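Local atomic coordinates of nucleoside permease NupG (Escherichia coli K-12, PDB entry 7DLA), a protein that carries purine and pyrimidine nucleosides across the bacterial inner membrane, driven by the proton motive force. Residues F273-M285 against F322-E334. The protein carries 1 engineered substitution. Residues are numbered along the deposited sequence; the frame is centred on the assembly and turned at random.
Engineered in segment 322-334: Ala323 (natural residue Asp).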
ATOM      1  N   PHE A 273     -13.736 -16.401   7.245  1.00 65.16           N
ATOM      2  CA  PHE A 273     -14.802 -16.705   8.185  1.00 65.11           C
ATOM      3  C   PHE A 273     -15.781 -15.539   8.309  1.00 64.86           C
ATOM      4  O   PHE A 273     -16.998 -15.745   8.422  1.00 64.99           O
ATOM      5  CB  PHE A 273     -14.205 -17.004   9.545  1.00 65.99           C
ATOM      6  CG  PHE A 273     -15.129 -16.671  10.642  1.00 66.54           C
ATOM      7  CD1 PHE A 273     -16.298 -17.415  10.816  1.00 66.51           C
ATOM      8  CD2 PHE A 273     -14.924 -15.550  11.409  1.00 69.70           C
ATOM      9  CE1 PHE A 273     -17.184 -17.102  11.798  1.00 67.96           C
ATOM     10  CE2 PHE A 273     -15.821 -15.219  12.373  1.00 69.14           C
ATOM     11  CZ  PHE A 273     -16.957 -16.002  12.575  1.00 69.43           C
ATOM     12  N   PHE A 274     -15.265 -14.307   8.345  1.00 65.12           N
ATOM     13  CA  PHE A 274     -16.153 -13.165   8.476  1.00 64.62           C
ATOM     14  C   PHE A 274     -17.078 -13.080   7.277  1.00 64.26           C
ATOM     15  O   PHE A 274     -18.255 -12.708   7.406  1.00 64.05           O
ATOM     16  CB  PHE A 274     -15.359 -11.872   8.619  1.00 64.84           C
ATOM     17  CG  PHE A 274     -14.988 -11.560  10.023  1.00 65.20           C
ATOM     18  CD1 PHE A 274     -15.865 -11.826  11.052  1.00 65.81           C
ATOM     19  CD2 PHE A 274     -13.769 -10.989  10.319  1.00 64.79           C
ATOM     20  CE1 PHE A 274     -15.520 -11.544  12.364  1.00 68.18           C
ATOM     21  CE2 PHE A 274     -13.419 -10.695  11.621  1.00 64.83           C
ATOM     22  CZ  PHE A 274     -14.300 -10.970  12.647  1.00 67.42           C
ATOM     23  N   LEU A 275     -16.567 -13.430   6.097  1.00 64.28           N
ATOM     24  CA  LEU A 275     -17.444 -13.498   4.939  1.00 63.32           C
ATOM     25  C   LEU A 275     -18.510 -14.568   5.130  1.00 63.07           C
ATOM     26  O   LEU A 275     -19.697 -14.312   4.914  1.00 62.87           O
ATOM     27  CB  LEU A 275     -16.637 -13.750   3.667  1.00 63.68           C
ATOM     28  CG  LEU A 275     -16.310 -12.556   2.762  1.00 63.90           C
ATOM     29  CD1 LEU A 275     -15.857 -11.407   3.564  1.00 63.56           C
ATOM     30  CD2 LEU A 275     -15.259 -12.892   1.721  1.00 66.60           C
ATOM     31  N   SER A 276     -18.113 -15.756   5.587  1.00 63.47           N
ATOM     32  CA  SER A 276     -19.093 -16.829   5.744  1.00 63.28           C
ATOM     33  C   SER A 276     -20.211 -16.451   6.704  1.00 63.14           C
ATOM     34  O   SER A 276     -21.349 -16.901   6.527  1.00 64.57           O
ATOM     35  CB  SER A 276     -18.417 -18.113   6.221  1.00 63.33           C
ATOM     36  OG  SER A 276     -17.176 -18.275   5.576  1.00 64.74           O
ATOM     37  N   ARG A 277     -19.906 -15.649   7.726  1.00 62.30           N
ATOM     38  CA  ARG A 277     -20.892 -15.357   8.759  1.00 62.92           C
ATOM     39  C   ARG A 277     -21.726 -14.111   8.472  1.00 63.94           C
ATOM     40  O   ARG A 277     -22.865 -14.012   8.952  1.00 63.93           O
ATOM     41  CB  ARG A 277     -20.208 -15.234  10.129  1.00 64.96           C
ATOM     42  CG  ARG A 277     -21.094 -14.630  11.242  1.00 65.85           C
ATOM     43  CD  ARG A 277     -21.758 -15.705  12.087  1.00 66.83           C
ATOM     44  NE  ARG A 277     -22.746 -15.171  13.024  1.00 69.01           N
ATOM     45  CZ  ARG A 277     -23.945 -14.696  12.674  1.00 71.07           C
ATOM     46  NH1 ARG A 277     -24.786 -14.240  13.605  1.00 71.55           N
ATOM     47  NH2 ARG A 277     -24.305 -14.652  11.390  1.00 67.08           N
ATOM     48  N   TYR A 278     -21.224 -13.146   7.703  1.00 63.59           N
ATOM     49  CA  TYR A 278     -22.022 -11.949   7.499  1.00 62.49           C
ATOM     50  C   TYR A 278     -22.228 -11.570   6.031  1.00 61.36           C
ATOM     51  O   TYR A 278     -23.050 -10.686   5.755  1.00 60.47           O
ATOM     52  CB  TYR A 278     -21.409 -10.749   8.251  1.00 62.64           C
ATOM     53  CG  TYR A 278     -21.135 -10.965   9.734  1.00 62.93           C
ATOM     54  CD1 TYR A 278     -22.151 -10.959  10.678  1.00 63.92           C
ATOM     55  CD2 TYR A 278     -19.856 -11.215  10.177  1.00 63.68           C
ATOM     56  CE1 TYR A 278     -21.882 -11.170  12.034  1.00 64.37           C
ATOM     57  CE2 TYR A 278     -19.577 -11.407  11.507  1.00 64.41           C
ATOM     58  CZ  TYR A 278     -20.582 -11.397  12.435  1.00 64.97           C
ATOM     59  OH  TYR A 278     -20.238 -11.617  13.761  1.00 68.17           O
ATOM     60  N   GLY A 279     -21.536 -12.197   5.084  1.00 61.00           N
ATOM     61  CA  GLY A 279     -21.722 -11.877   3.689  1.00 60.67           C
ATOM     62  C   GLY A 279     -20.838 -10.750   3.188  1.00 61.56           C
ATOM     63  O   GLY A 279     -20.181 -10.019   3.940  1.00 61.91           O
ATOM     64  N   ILE A 280     -20.858 -10.599   1.865  1.00 61.64           N
ATOM     65  CA  ILE A 280     -19.979  -9.646   1.192  1.00 62.88           C
ATOM     66  C   ILE A 280     -20.278  -8.226   1.655  1.00 63.12           C
ATOM     67  O   ILE A 280     -19.399  -7.496   2.143  1.00 62.62           O
ATOM     68  CB  ILE A 280     -20.130  -9.770  -0.334  1.00 64.69           C
ATOM     69  CG1 ILE A 280     -20.421 -11.222  -0.759  1.00 63.81           C
ATOM     70  CG2 ILE A 280     -18.929  -9.147  -1.046  1.00 66.69           C
ATOM     71  CD1 ILE A 280     -19.414 -12.233  -0.314  1.00 64.14           C
ATOM     72  N   LYS A 281     -21.537  -7.821   1.488  1.00 63.50           N
ATOM     73  CA  LYS A 281     -21.941  -6.446   1.730  1.00 63.31           C
ATOM     74  C   LYS A 281     -21.685  -6.041   3.180  1.00 62.42           C
ATOM     75  O   LYS A 281     -21.158  -4.954   3.431  1.00 62.80           O
ATOM     76  CB  LYS A 281     -23.413  -6.304   1.348  1.00 65.24           C
ATOM     77  CG  LYS A 281     -23.666  -6.336  -0.158  1.00 65.71           C
ATOM     78  CD  LYS A 281     -25.143  -6.103  -0.494  1.00 67.04           C
ATOM     79  CE  LYS A 281     -25.379  -6.157  -1.999  1.00 67.52           C
ATOM     80  NZ  LYS A 281     -26.565  -5.385  -2.379  1.00 68.36           N
ATOM     81  N   ASN A 282     -22.025  -6.916   4.145  1.00 61.40           N
ATOM     82  CA  ASN A 282     -21.730  -6.654   5.556  1.00 61.43           C
ATOM     83  C   ASN A 282     -20.243  -6.536   5.830  1.00 61.54           C
ATOM     84  O   ASN A 282     -19.826  -5.687   6.632  1.00 61.39           O
ATOM     85  CB  ASN A 282     -22.323  -7.724   6.477  1.00 61.22           C
ATOM     86  CG  ASN A 282     -23.829  -7.646   6.570  1.00 61.43           C
ATOM     87  OD1 ASN A 282     -24.422  -6.589   6.317  1.00 62.41           O
ATOM     88  ND2 ASN A 282     -24.463  -8.762   6.912  1.00 60.36           N
ATOM     89  N   VAL A 283     -19.416  -7.370   5.202  1.00 61.49           N
ATOM     90  CA  VAL A 283     -17.996  -7.233   5.513  1.00 61.68           C
ATOM     91  C   VAL A 283     -17.461  -5.903   4.980  1.00 61.49           C
ATOM     92  O   VAL A 283     -16.715  -5.191   5.675  1.00 61.16           O
ATOM     93  CB  VAL A 283     -17.220  -8.453   4.993  1.00 62.18           C
ATOM     94  CG1 VAL A 283     -15.800  -8.081   4.661  1.00 62.92           C
ATOM     95  CG2 VAL A 283     -17.258  -9.556   6.053  1.00 62.40           C
ATOM     96  N   MET A 284     -17.883  -5.521   3.768  1.00 61.64           N
ATOM     97  CA  MET A 284     -17.534  -4.205   3.231  1.00 62.26           C
ATOM     98  C   MET A 284     -18.042  -3.070   4.128  1.00 61.77           C
ATOM     99  O   MET A 284     -17.374  -2.033   4.287  1.00 61.58           O
ATOM    100  CB  MET A 284     -18.084  -4.063   1.809  1.00 64.88           C
ATOM    101  CG  MET A 284     -17.049  -4.281   0.685  1.00 65.49           C
ATOM    102  SD  MET A 284     -17.694  -3.926  -0.984  1.00 70.23           S
ATOM    103  CE  MET A 284     -19.195  -4.915  -0.939  1.00 67.60           C
ATOM    104  N   MET A 285     -19.213  -3.249   4.734  1.00 61.39           N
ATOM    105  CA  MET A 285     -19.707  -2.243   5.661  1.00 61.47           C
ATOM    106  C   MET A 285     -18.839  -2.169   6.906  1.00 60.82           C
ATOM    107  O   MET A 285     -18.623  -1.079   7.445  1.00 60.51           O
ATOM    108  CB  MET A 285     -21.147  -2.543   6.057  1.00 63.11           C
ATOM    109  CG  MET A 285     -21.878  -1.414   6.802  1.00 64.10           C
ATOM    110  SD  MET A 285     -22.316   0.014   5.760  1.00 66.61           S
ATOM    111  CE  MET A 285     -22.276   1.351   6.950  1.00 66.05           C
ATOM    112  N   PHE A 322      -8.555  -1.840   6.489  1.00 62.84           N
ATOM    113  CA  PHE A 322      -7.766  -1.909   5.256  1.00 62.57           C
ATOM    114  C   PHE A 322      -7.927  -3.240   4.523  1.00 62.59           C
ATOM    115  O   PHE A 322      -7.987  -3.259   3.287  1.00 63.57           O
ATOM    116  CB  PHE A 322      -6.276  -1.614   5.563  1.00 61.36           C
ATOM    117  CG  PHE A 322      -5.391  -1.494   4.327  1.00 62.67           C
ATOM    118  CD1 PHE A 322      -5.042  -2.607   3.568  1.00 66.89           C
ATOM    119  CD2 PHE A 322      -4.999  -0.252   3.867  1.00 62.74           C
ATOM    120  CE1 PHE A 322      -4.256  -2.484   2.410  1.00 64.80           C
ATOM    121  CE2 PHE A 322      -4.223  -0.127   2.712  1.00 62.95           C
ATOM    122  CZ  PHE A 322      -3.853  -1.246   1.983  1.00 63.70           C
ATOM    123  N   ALA A 323      -8.011  -4.356   5.243  1.00 62.67           N
ATOM    124  CA  ALA A 323      -8.091  -5.642   4.565  1.00 63.61           C
ATOM    125  C   ALA A 323      -9.505  -5.920   4.050  1.00 65.37           C
ATOM    126  O   ALA A 323      -9.683  -6.381   2.903  1.00 66.74           O
ATOM    127  CB  ALA A 323      -7.632  -6.747   5.516  1.00 62.25           C
ATOM    128  N   PHE A 324     -10.509  -5.637   4.882  1.00 64.10           N
ATOM    129  CA  PHE A 324     -11.849  -6.120   4.608  1.00 64.76           C
ATOM    130  C   PHE A 324     -12.372  -5.562   3.295  1.00 66.25           C
ATOM    131  O   PHE A 324     -12.886  -6.309   2.456  1.00 67.89           O
ATOM    132  CB  PHE A 324     -12.793  -5.780   5.761  1.00 63.82           C
ATOM    133  CG  PHE A 324     -12.623  -6.664   6.949  1.00 63.83           C
ATOM    134  CD1 PHE A 324     -11.396  -7.250   7.221  1.00 63.93           C
ATOM    135  CD2 PHE A 324     -13.708  -6.998   7.743  1.00 63.23           C
ATOM    136  CE1 PHE A 324     -11.231  -8.118   8.292  1.00 63.45           C
ATOM    137  CE2 PHE A 324     -13.554  -7.862   8.823  1.00 63.50           C
ATOM    138  CZ  PHE A 324     -12.306  -8.417   9.098  1.00 63.82           C
ATOM    139  N   PHE A 325     -12.250  -4.253   3.083  1.00 66.03           N
ATOM    140  CA  PHE A 325     -12.867  -3.708   1.883  1.00 67.06           C
ATOM    141  C   PHE A 325     -12.254  -4.321   0.636  1.00 68.17           C
ATOM    142  O   PHE A 325     -12.961  -4.637  -0.318  1.00 68.04           O
ATOM    143  CB  PHE A 325     -12.749  -2.184   1.803  1.00 67.43           C
ATOM    144  CG  PHE A 325     -13.552  -1.589   0.651  1.00 70.67           C
ATOM    145  CD1 PHE A 325     -14.942  -1.461   0.739  1.00 68.57           C
ATOM    146  CD2 PHE A 325     -12.941  -1.257  -0.552  1.00 72.36           C
ATOM    147  CE1 PHE A 325     -15.685  -0.949  -0.323  1.00 66.68           C
ATOM    148  CE2 PHE A 325     -13.687  -0.742  -1.616  1.00 67.23           C
ATOM    149  CZ  PHE A 325     -15.055  -0.589  -1.499  1.00 66.57           C
ATOM    150  N   ASN A 326     -10.939  -4.507   0.617  1.00 69.37           N
ATOM    151  CA  ASN A 326     -10.345  -4.954  -0.633  1.00 69.39           C
ATOM    152  C   ASN A 326     -10.697  -6.399  -0.919  1.00 70.12           C
ATOM    153  O   ASN A 326     -11.081  -6.733  -2.053  1.00 70.46           O
ATOM    154  CB  ASN A 326      -8.839  -4.727  -0.625  1.00 69.28           C
ATOM    155  CG  ASN A 326      -8.472  -3.444  -1.338  1.00 72.25           C
ATOM    156  OD1 ASN A 326      -8.966  -2.376  -0.972  1.00 74.82           O
ATOM    157  ND2 ASN A 326      -7.667  -3.541  -2.402  1.00 71.75           N
ATOM    158  N   ILE A 327     -10.645  -7.260   0.104  1.00 69.79           N
ATOM    159  CA  ILE A 327     -10.973  -8.664  -0.139  1.00 70.24           C
ATOM    160  C   ILE A 327     -12.447  -8.800  -0.536  1.00 70.64           C
ATOM    161  O   ILE A 327     -12.764  -9.321  -1.619  1.00 71.17           O
ATOM    162  CB  ILE A 327     -10.614  -9.541   1.081  1.00 73.36           C
ATOM    163  CG1 ILE A 327      -9.156  -9.347   1.523  1.00 69.52           C
ATOM    164  CG2 ILE A 327     -10.765 -11.021   0.734  1.00 70.53           C
ATOM    165  CD1 ILE A 327      -8.132  -9.811   0.521  1.00 70.32           C
ATOM    166  N   SER A 328     -13.373  -8.287   0.303  1.00 70.00           N
ATOM    167  CA  SER A 328     -14.803  -8.417  -0.008  1.00 69.61           C
ATOM    168  C   SER A 328     -15.170  -7.682  -1.285  1.00 70.47           C
ATOM    169  O   SER A 328     -16.060  -8.126  -2.007  1.00 72.12           O
ATOM    170  CB  SER A 328     -15.708  -7.896   1.116  1.00 67.13           C
ATOM    171  OG  SER A 328     -15.210  -6.728   1.754  1.00 66.77           O
ATOM    172  N   GLY A 329     -14.527  -6.554  -1.574  1.00 69.91           N
ATOM    173  CA  GLY A 329     -14.753  -5.890  -2.837  1.00 70.79           C
ATOM    174  C   GLY A 329     -14.476  -6.785  -4.025  1.00 72.07           C
ATOM    175  O   GLY A 329     -15.318  -6.912  -4.909  1.00 72.57           O
ATOM    176  N   SER A 330     -13.291  -7.411  -4.075  1.00 72.63           N
ATOM    177  CA  SER A 330     -12.991  -8.209  -5.263  1.00 74.25           C
ATOM    178  C   SER A 330     -13.885  -9.452  -5.330  1.00 75.61           C
ATOM    179  O   SER A 330     -14.287  -9.876  -6.428  1.00 76.84           O
ATOM    180  CB  SER A 330     -11.502  -8.571  -5.320  1.00 75.39           C
ATOM    181  OG  SER A 330     -11.152  -9.483  -4.299  1.00 77.43           O
ATOM    182  N   VAL A 331     -14.262 -10.017  -4.171  1.00 74.58           N
ATOM    183  CA  VAL A 331     -15.221 -11.130  -4.177  1.00 74.91           C
ATOM    184  C   VAL A 331     -16.574 -10.681  -4.734  1.00 78.20           C
ATOM    185  O   VAL A 331     -17.192 -11.385  -5.547  1.00 82.10           O
ATOM    186  CB  VAL A 331     -15.377 -11.741  -2.770  1.00 73.27           C
ATOM    187  CG1 VAL A 331     -16.414 -12.866  -2.788  1.00 72.48           C
ATOM    188  CG2 VAL A 331     -14.068 -12.290  -2.273  1.00 73.44           C
ATOM    189  N   PHE A 332     -17.069  -9.525  -4.265  1.00 76.08           N
ATOM    190  CA  PHE A 332     -18.305  -8.929  -4.767  1.00 74.17           C
ATOM    191  C   PHE A 332     -18.255  -8.751  -6.279  1.00 75.94           C
ATOM    192  O   PHE A 332     -19.151  -9.203  -6.995  1.00 76.96           O
ATOM    193  CB  PHE A 332     -18.534  -7.581  -4.070  1.00 72.07           C
ATOM    194  CG  PHE A 332     -19.771  -6.850  -4.522  1.00 72.80           C
ATOM    195  CD1 PHE A 332     -21.028  -7.212  -4.036  1.00 72.00           C
ATOM    196  CD2 PHE A 332     -19.689  -5.807  -5.436  1.00 72.10           C
ATOM    197  CE1 PHE A 332     -22.170  -6.560  -4.459  1.00 71.09           C
ATOM    198  CE2 PHE A 332     -20.830  -5.147  -5.862  1.00 71.05           C
ATOM    199  CZ  PHE A 332     -22.072  -5.529  -5.369  1.00 71.15           C
ATOM    200  N   VAL A 333     -17.208  -8.098  -6.787  1.00 76.06           N
ATOM    201  CA  VAL A 333     -17.106  -7.910  -8.229  1.00 77.30           C
ATOM    202  C   VAL A 333     -17.189  -9.250  -8.948  1.00 79.55           C
ATOM    203  O   VAL A 333     -17.995  -9.404  -9.861  1.00 79.30           O
ATOM    204  CB  VAL A 333     -15.843  -7.121  -8.624  1.00 76.75           C
ATOM    205  CG1 VAL A 333     -16.036  -6.541 -10.005  1.00 77.48           C
ATOM    206  CG2 VAL A 333     -15.625  -5.963  -7.666  1.00 73.09           C
ATOM    207  N   GLU A 334     -16.429 -10.265  -8.502  1.00 84.70           N
ATOM    208  CA  GLU A 334     -16.474 -11.563  -9.190  1.00 85.67           C
ATOM    209  C   GLU A 334     -17.878 -12.158  -9.166  1.00 82.77           C
ATOM    210  O   GLU A 334     -18.365 -12.676 -10.181  1.00 83.79           O
ATOM    211  CB  GLU A 334     -15.473 -12.532  -8.559  1.00 85.48           C
TER
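Phe274 meets Phe324 at an oblique angle, the ring planes 56° apart and the centroids separated by 5.4 Å, while its CE2 lies at the edge of the Phe324 ring, in its plane. Next in the chain, Leu275 spreads its two methyls: CD1 lies toward the CB of Ser328, and CD2 reaches CG2 of Val331 at 4.2 Å. Gly279 takes backbone angles at which a CB would press on the carbonyl O of Tyr278, so glycine suits the place, and helix 253-299 kinks just after it. Past the kink, Ile280 uses both branches, CD1 on CG1 of Val331 and CG2 3.4 Å from CB of Phe332, at the edge of that ring. The contact lies at the cytoplasmic side of the membrane, where helices 253-299 and 305-335 of a major facilitator superfamily transporter pack, the two segments nearly antiparallel at 146° with axes 8.3 Å apart. Small Ser328 suits such close packing, a knob among Leu275, Ile280, Val283 and Met284, its hydroxyl turned back onto Phe324 O of its own helix. Val283 sets its CG1 methyl 3.9 Å from CD2 of Phe324. With an alanine at Phe324 the ring touching both Phe274 and Val283 is gone, which would probably open a gap between the helices. Flexible Met284 fits among Phe325, Ser328, Gly329 and Phe332; its bend at chi3 (-51°) carries CE toward Phe332, and its SD makes an oblique Met-aromatic contact 4.4 Å from the Phe325 centroid.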